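Side-chain contacts in putative esterase (Sulfolobus solfataricus P2, PDB 2RAU), which is probably a lipase or esterase of the alpha/beta-hydrolase clan and binds calcium ions: residues Ile69-Val74 against Phe272-Pro277; Pro229-Asp232 against Ser237-Asp240. One frame throughout, in Å; residues are numbered along the deposited sequence.

The two contacts lie in different parts of the chain, their centres 24 Å apart and their nearest atoms about 15 Å apart. Interaction 1 is the deeper: its centre is 11 Å from that of the chain, and it ties a small hairpin to the segment leading into strand 275-277. Interaction 2 is peripheral, 28 Å from the chain centre, and folds a proline-rich loop onto the start of helix 238-248. They share no helix or strand. In interaction 1 an indole meets a carboxylate, a carbonyl and a proline ring. Interaction 2 has no hydrogen bond between its segments and relies on close backbone packing; its polar groups bond within each segment or to neighbouring loop residues.

Interaction 1. Residues Ile69-Val74 against Phe272-Pro277; sequences ISWNGV and FDPYWP
A short beta hairpin, strands 70-71 and 74-75, brings Trp71 against Phe272, Asp273 and Pro274, which lie between helix 262-270 and strand 275-277. The indole does the touching for its segment. The ring extends from the hairpin because chi1 of -176° sets CG opposite the backbone N, and its pyrrole side faces the other segment. There Trp71 NE1 gives a weak hydrogen bond of 2.9 Å to Asp273 OD1, bent to 122° at the hydrogen. OD1 sits at the indole edge, near the ring plane, and is also 3.1 Å from Trp71 CD1; this position between the two atoms explains why the N-H does not aim straight at it. The carboxylate is turned 70° from the indole plane. Asp273 OD1 has its stronger partner in His104 ND1, and the His104 ring in turn meets Trp71 with the ring planes nearly perpendicular.

The hairpin is closed by a type I' turn from Trp71 to Val74, with Asn72 and Gly73 at its corners, both of positive phi. Val74 N bonds to Trp71 O at 2.9 Å, while Glu64 accepts from the backbone N of Asn72 and of Gly73. Asn72 folds back so that its ND2 lies 3.0 Å above the plane of the Trp71 ring, over its centre.

Pro274 crosses the indole at about a right angle, its CD 3.8 Å from Trp71 NE1 and 4.2 Å from Trp71 CZ2. Phe272 contributes backbone, its O lying 3.7 Å from Trp71 CD1. Its CB points away from the hairpin, and the side chain lies about 4 Å from a bound molecule of unknown identity and near, without touching, Ser152, His329 and Asp177, whose arrangement is consistent with the catalytic triad of alpha/beta hydrolases.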
ATOM      1  N   ILE A  69     -11.332  -1.409  -0.231  1.00 25.64           N
ATOM      2  CA  ILE A  69     -11.313  -0.693   1.038  1.00 26.26           C
ATOM      3  C   ILE A  69     -11.991  -1.554   2.104  1.00 24.18           C
ATOM      4  O   ILE A  69     -12.854  -1.103   2.866  1.00 27.22           O
ATOM      5  CB  ILE A  69     -11.925   0.739   0.933  1.00 27.50           C
ATOM      6  CG1 ILE A  69     -11.625   1.350  -0.478  1.00 29.47           C
ATOM      7  CG2 ILE A  69     -11.327   1.679   2.007  1.00 25.10           C
ATOM      8  CD1 ILE A  69     -12.198   2.739  -0.715  1.00 29.24           C
ATOM      9  N   SER A  70     -11.563  -2.816   2.114  1.00 26.28           N
ATOM     10  CA  SER A  70     -12.089  -3.830   2.986  1.00 26.06           C
ATOM     11  C   SER A  70     -10.982  -4.720   3.558  1.00 26.75           C
ATOM     12  O   SER A  70      -9.826  -4.696   3.072  1.00 25.06           O
ATOM     13  CB  SER A  70     -13.140  -4.618   2.201  1.00 25.98           C
ATOM     14  OG  SER A  70     -12.634  -5.369   1.095  1.00 25.54           O
ATOM     15  N   TRP A  71     -11.322  -5.436   4.638  1.00 26.25           N
ATOM     16  CA  TRP A  71     -10.436  -6.424   5.291  1.00 24.37           C
ATOM     17  C   TRP A  71     -11.196  -7.704   5.518  1.00 26.57           C
ATOM     18  O   TRP A  71     -12.178  -7.729   6.259  1.00 25.11           O
ATOM     19  CB  TRP A  71      -9.983  -5.879   6.636  1.00 27.93           C
ATOM     20  CG  TRP A  71      -9.007  -6.723   7.380  1.00 25.08           C
ATOM     21  CD1 TRP A  71      -7.661  -6.805   7.183  1.00 26.22           C
ATOM     22  CD2 TRP A  71      -9.309  -7.598   8.467  1.00 27.25           C
ATOM     23  NE1 TRP A  71      -7.111  -7.659   8.097  1.00 25.92           N
ATOM     24  CE2 TRP A  71      -8.105  -8.199   8.866  1.00 23.75           C
ATOM     25  CE3 TRP A  71     -10.497  -7.981   9.089  1.00 27.84           C
ATOM     26  CZ2 TRP A  71      -8.046  -9.119   9.912  1.00 23.72           C
ATOM     27  CZ3 TRP A  71     -10.444  -8.871  10.123  1.00 23.53           C
ATOM     28  CH2 TRP A  71      -9.227  -9.421  10.544  1.00 24.32           C
ATOM     29  N   ASN A  72     -10.806  -8.762   4.818  1.00 25.86           N
ATOM     30  CA  ASN A  72     -11.495 -10.023   4.966  1.00 29.58           C
ATOM     31  C   ASN A  72     -12.951  -9.928   4.692  1.00 26.93           C
ATOM     32  O   ASN A  72     -13.781 -10.613   5.311  1.00 30.61           O
ATOM     33  CB  ASN A  72     -11.207 -10.627   6.359  1.00 29.38           C
ATOM     34  CG  ASN A  72      -9.802 -11.197   6.451  1.00 32.32           C
ATOM     35  OD1 ASN A  72      -9.354 -11.947   5.566  1.00 30.82           O
ATOM     36  ND2 ASN A  72      -9.127 -10.916   7.537  1.00 33.11           N
ATOM     37  N   GLY A  73     -13.278  -9.135   3.679  1.00 27.21           N
ATOM     38  CA  GLY A  73     -14.677  -8.991   3.293  1.00 27.63           C
ATOM     39  C   GLY A  73     -15.504  -8.100   4.207  1.00 28.30           C
ATOM     40  O   GLY A  73     -16.703  -7.993   4.002  1.00 30.78           O
ATOM     41  N   VAL A  74     -14.876  -7.454   5.194  1.00 25.63           N
ATOM     42  CA  VAL A  74     -15.545  -6.468   6.039  1.00 25.86           C
ATOM     43  C   VAL A  74     -15.442  -5.126   5.325  1.00 28.73           C
ATOM     44  O   VAL A  74     -14.347  -4.639   5.097  1.00 25.61           O
ATOM     45  CB  VAL A  74     -14.940  -6.361   7.474  1.00 24.12           C
ATOM     46  CG1 VAL A  74     -15.675  -5.301   8.331  1.00 23.45           C
ATOM     47  CG2 VAL A  74     -14.894  -7.725   8.141  1.00 24.83           C
ATOM     48  N   PHE A 272      -7.142  -1.378   7.472  1.00 24.15           N
ATOM     49  CA  PHE A 272      -5.785  -1.888   7.574  1.00 25.16           C
ATOM     50  C   PHE A 272      -5.739  -3.308   8.177  1.00 26.07           C
ATOM     51  O   PHE A 272      -6.616  -3.695   8.913  1.00 25.77           O
ATOM     52  CB  PHE A 272      -4.939  -0.998   8.487  1.00 23.38           C
ATOM     53  CG  PHE A 272      -4.395   0.282   7.819  1.00 23.63           C
ATOM     54  CD1 PHE A 272      -3.924   0.277   6.533  1.00 27.52           C
ATOM     55  CD2 PHE A 272      -4.352   1.452   8.530  1.00 27.22           C
ATOM     56  CE1 PHE A 272      -3.419   1.418   5.957  1.00 28.23           C
ATOM     57  CE2 PHE A 272      -3.822   2.605   7.956  1.00 28.02           C
ATOM     58  CZ  PHE A 272      -3.381   2.575   6.665  1.00 26.87           C
ATOM     59  N   ASP A 273      -4.660  -4.046   7.859  1.00 26.12           N
ATOM     60  CA  ASP A 273      -4.268  -5.236   8.600  1.00 28.16           C
ATOM     61  C   ASP A 273      -3.820  -4.828  10.015  1.00 25.29           C
ATOM     62  O   ASP A 273      -3.383  -3.723  10.234  1.00 25.09           O
ATOM     63  CB  ASP A 273      -3.111  -5.965   7.909  1.00 25.50           C
ATOM     64  CG  ASP A 273      -3.522  -6.661   6.613  1.00 25.48           C
ATOM     65  OD1 ASP A 273      -4.613  -7.271   6.590  1.00 26.49           O
ATOM     66  OD2 ASP A 273      -2.667  -6.730   5.685  1.00 24.05           O
ATOM     67  N   PRO A 274      -3.948  -5.732  10.992  1.00 25.69           N
ATOM     68  CA  PRO A 274      -3.597  -5.366  12.364  1.00 26.91           C
ATOM     69  C   PRO A 274      -2.116  -5.192  12.681  1.00 27.95           C
ATOM     70  O   PRO A 274      -1.763  -4.491  13.614  1.00 24.99           O
ATOM     71  CB  PRO A 274      -4.147  -6.553  13.179  1.00 25.52           C
ATOM     72  CG  PRO A 274      -4.238  -7.689  12.180  1.00 25.85           C
ATOM     73  CD  PRO A 274      -4.548  -7.069  10.892  1.00 25.75           C
ATOM     74  N   TYR A 275      -1.269  -5.916  11.960  1.00 27.34           N
ATOM     75  CA  TYR A 275       0.142  -6.049  12.305  1.00 26.36           C
ATOM     76  C   TYR A 275       1.074  -6.055  11.118  1.00 25.45           C
ATOM     77  O   TYR A 275       0.724  -6.502  10.023  1.00 25.70           O
ATOM     78  CB  TYR A 275       0.375  -7.347  13.060  1.00 26.32           C
ATOM     79  CG  TYR A 275      -0.455  -7.563  14.315  1.00 26.02           C
ATOM     80  CD1 TYR A 275      -0.305  -6.712  15.411  1.00 27.13           C
ATOM     81  CD2 TYR A 275      -1.301  -8.658  14.445  1.00 28.38           C
ATOM     82  CE1 TYR A 275      -1.037  -6.915  16.589  1.00 31.90           C
ATOM     83  CE2 TYR A 275      -1.991  -8.890  15.619  1.00 28.16           C
ATOM     84  CZ  TYR A 275      -1.841  -8.010  16.684  1.00 32.24           C
ATOM     85  OH  TYR A 275      -2.500  -8.197  17.868  1.00 30.79           O
ATOM     86  N   TRP A 276       2.297  -5.611  11.385  1.00 26.24           N
ATOM     87  CA  TRP A 276       3.355  -5.522  10.390  1.00 26.59           C
ATOM     88  C   TRP A 276       4.639  -6.049  11.032  1.00 26.34           C
ATOM     89  O   TRP A 276       4.910  -5.723  12.141  1.00 24.95           O
ATOM     90  CB  TRP A 276       3.568  -4.080   9.978  1.00 26.44           C
ATOM     91  CG  TRP A 276       4.443  -3.881   8.809  1.00 25.06           C
ATOM     92  CD1 TRP A 276       5.745  -3.436   8.808  1.00 21.90           C
ATOM     93  CD2 TRP A 276       4.101  -4.105   7.431  1.00 23.64           C
ATOM     94  NE1 TRP A 276       6.224  -3.376   7.506  1.00 25.70           N
ATOM     95  CE2 TRP A 276       5.232  -3.779   6.650  1.00 24.26           C
ATOM     96  CE3 TRP A 276       2.950  -4.533   6.779  1.00 26.21           C
ATOM     97  CZ2 TRP A 276       5.227  -3.863   5.251  1.00 22.64           C
ATOM     98  CZ3 TRP A 276       2.951  -4.597   5.404  1.00 22.67           C
ATOM     99  CH2 TRP A 276       4.075  -4.259   4.651  1.00 25.74           C
ATOM    100  N   PRO A 277       5.415  -6.892  10.321  1.00 26.49           N
ATOM    101  CA  PRO A 277       6.604  -7.438  10.933  1.00 25.70           C
ATOM    102  C   PRO A 277       7.701  -6.419  11.165  1.00 24.75           C
ATOM    103  O   PRO A 277       8.019  -5.581  10.294  1.00 27.42           O
ATOM    104  CB  PRO A 277       7.048  -8.506   9.933  1.00 25.95           C
ATOM    105  CG  PRO A 277       6.590  -7.950   8.605  1.00 28.10           C
ATOM    106  CD  PRO A 277       5.237  -7.360   8.932  1.00 26.88           C
TER

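Interaction 2. Residues Pro229-Asp232 against Ser237-Asp240; sequences PSPD and SISD
Pro229 and Ser230 press their backbone against Ser237 and Ile238 where the loop after helix 218-224 doubles back to meet the start of the next helix. The CA atoms of Ser230 and Ile238 are 3.9 Å apart, a separation that brings main chain directly onto main chain. On this tight side Pro229 O abuts Ile238 CB at 3.5 Å, and Ser230 CB rests against Ser237 O, also at 3.5 Å. Ile238 is buried, and its side chain packs further onto Ile218, Tyr221 and Ala222 of helix 218-224.

Ser237 is the N-cap of helix 238-248: its OG accepts from Asp240 N at 3.1 Å in a nearly straight bond (160°), satisfying an amide at the open end of the helix. The CB of Ser237 points away from 229-232, and its OG also makes a weak hydrogen bond with Pro226 O, earlier in the loop.

The looser, solvent side is formed by the rings of Pro229, whose CB points away from the helix start, and Pro231. Pro231 CD meets Ile238 CG1 at 3.9 Å, the side chains crossing at a slant. Pro231 also touches Phe241, but much of it is exposed; a tetraethylene glycol molecule, probably from the crystallisation liquor, lies about 3 Å from its side chain. Between these regions Ser230 carries OG anti to its own N (chi1 177°), which directs the hydroxyl along the loop: OG donates to Asp232 O at 2.6 Å, approaching from above the carbonyl plane. With an alanine here, CB would still rest on Ser237 O, but the Asp232 carbonyl would probably lose its hydroxyl donor. Farther along, Asp232 OD1 accepts from Lys234 N.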
ATOM      1  N   PRO A 229     -18.403  12.818  21.847  1.00 26.30           N
ATOM      2  CA  PRO A 229     -17.285  13.372  22.585  1.00 29.95           C
ATOM      3  C   PRO A 229     -15.908  12.879  22.181  1.00 28.91           C
ATOM      4  O   PRO A 229     -15.713  11.719  21.850  1.00 27.19           O
ATOM      5  CB  PRO A 229     -17.576  12.919  24.009  1.00 29.82           C
ATOM      6  CG  PRO A 229     -19.025  12.781  24.061  1.00 33.29           C
ATOM      7  CD  PRO A 229     -19.421  12.259  22.756  1.00 27.25           C
ATOM      8  N   SER A 230     -14.939  13.779  22.253  1.00 28.83           N
ATOM      9  CA  SER A 230     -13.560  13.426  21.980  1.00 26.27           C
ATOM     10  C   SER A 230     -12.901  12.728  23.172  1.00 30.15           C
ATOM     11  O   SER A 230     -13.000  13.198  24.302  1.00 28.43           O
ATOM     12  CB  SER A 230     -12.745  14.675  21.741  1.00 25.26           C
ATOM     13  OG  SER A 230     -11.390  14.315  21.537  1.00 28.54           O
ATOM     14  N   PRO A 231     -12.220  11.606  22.942  1.00 32.60           N
ATOM     15  CA  PRO A 231     -11.423  11.037  24.050  1.00 34.03           C
ATOM     16  C   PRO A 231     -10.330  11.988  24.596  1.00 37.79           C
ATOM     17  O   PRO A 231      -9.897  11.834  25.730  1.00 39.17           O
ATOM     18  CB  PRO A 231     -10.773   9.811  23.418  1.00 34.62           C
ATOM     19  CG  PRO A 231     -11.633   9.471  22.230  1.00 33.60           C
ATOM     20  CD  PRO A 231     -12.199  10.779  21.728  1.00 32.52           C
ATOM     21  N   ASP A 232      -9.871  12.932  23.779  1.00 36.54           N
ATOM     22  CA  ASP A 232      -8.926  13.984  24.197  1.00 34.31           C
ATOM     23  C   ASP A 232      -9.724  15.282  24.297  1.00 35.14           C
ATOM     24  O   ASP A 232     -10.210  15.814  23.307  1.00 33.39           O
ATOM     25  CB  ASP A 232      -7.825  14.089  23.184  1.00 33.98           C
ATOM     26  CG  ASP A 232      -6.888  15.257  23.440  1.00 28.76           C
ATOM     27  OD1 ASP A 232      -7.195  16.146  24.240  1.00 31.08           O
ATOM     28  OD2 ASP A 232      -5.862  15.292  22.736  1.00 40.64           O
ATOM     29  N   SER A 237     -14.993  17.177  19.276  1.00 26.05           N
ATOM     30  CA  SER A 237     -15.648  15.937  18.911  1.00 24.78           C
ATOM     31  C   SER A 237     -14.644  14.856  18.598  1.00 26.13           C
ATOM     32  O   SER A 237     -13.486  15.137  18.367  1.00 25.85           O
ATOM     33  CB  SER A 237     -16.486  16.129  17.658  1.00 24.34           C
ATOM     34  OG  SER A 237     -15.711  16.304  16.481  1.00 24.51           O
ATOM     35  N   ILE A 238     -15.125  13.619  18.575  1.00 25.01           N
ATOM     36  CA  ILE A 238     -14.278  12.492  18.222  1.00 25.81           C
ATOM     37  C   ILE A 238     -13.700  12.614  16.813  1.00 23.60           C
ATOM     38  O   ILE A 238     -12.528  12.266  16.546  1.00 24.59           O
ATOM     39  CB  ILE A 238     -15.043  11.152  18.459  1.00 25.66           C
ATOM     40  CG1 ILE A 238     -14.065   9.963  18.431  1.00 28.23           C
ATOM     41  CG2 ILE A 238     -16.261  10.969  17.518  1.00 21.73           C
ATOM     42  CD1 ILE A 238     -14.688   8.644  18.959  1.00 28.24           C
ATOM     43  N   SER A 239     -14.519  13.062  15.880  1.00 24.89           N
ATOM     44  CA  SER A 239     -14.032  13.187  14.513  1.00 22.78           C
ATOM     45  C   SER A 239     -12.981  14.251  14.393  1.00 23.79           C
ATOM     46  O   SER A 239     -12.058  14.094  13.616  1.00 24.56           O
ATOM     47  CB  SER A 239     -15.154  13.379  13.492  1.00 26.92           C
ATOM     48  OG  SER A 239     -15.870  14.590  13.659  1.00 24.42           O
ATOM     49  N   ASP A 240     -13.149  15.344  15.125  1.00 24.03           N
ATOM     50  CA  ASP A 240     -12.164  16.417  15.183  1.00 23.73           C
ATOM     51  C   ASP A 240     -10.794  15.908  15.669  1.00 22.64           C
ATOM     52  O   ASP A 240      -9.742  16.255  15.108  1.00 23.71           O
ATOM     53  CB  ASP A 240     -12.626  17.514  16.144  1.00 23.49           C
ATOM     54  CG  ASP A 240     -13.813  18.343  15.636  1.00 28.50           C
ATOM     55  OD1 ASP A 240     -14.312  18.133  14.498  1.00 27.65           O
ATOM     56  OD2 ASP A 240     -14.236  19.224  16.429  1.00 28.68           O
TER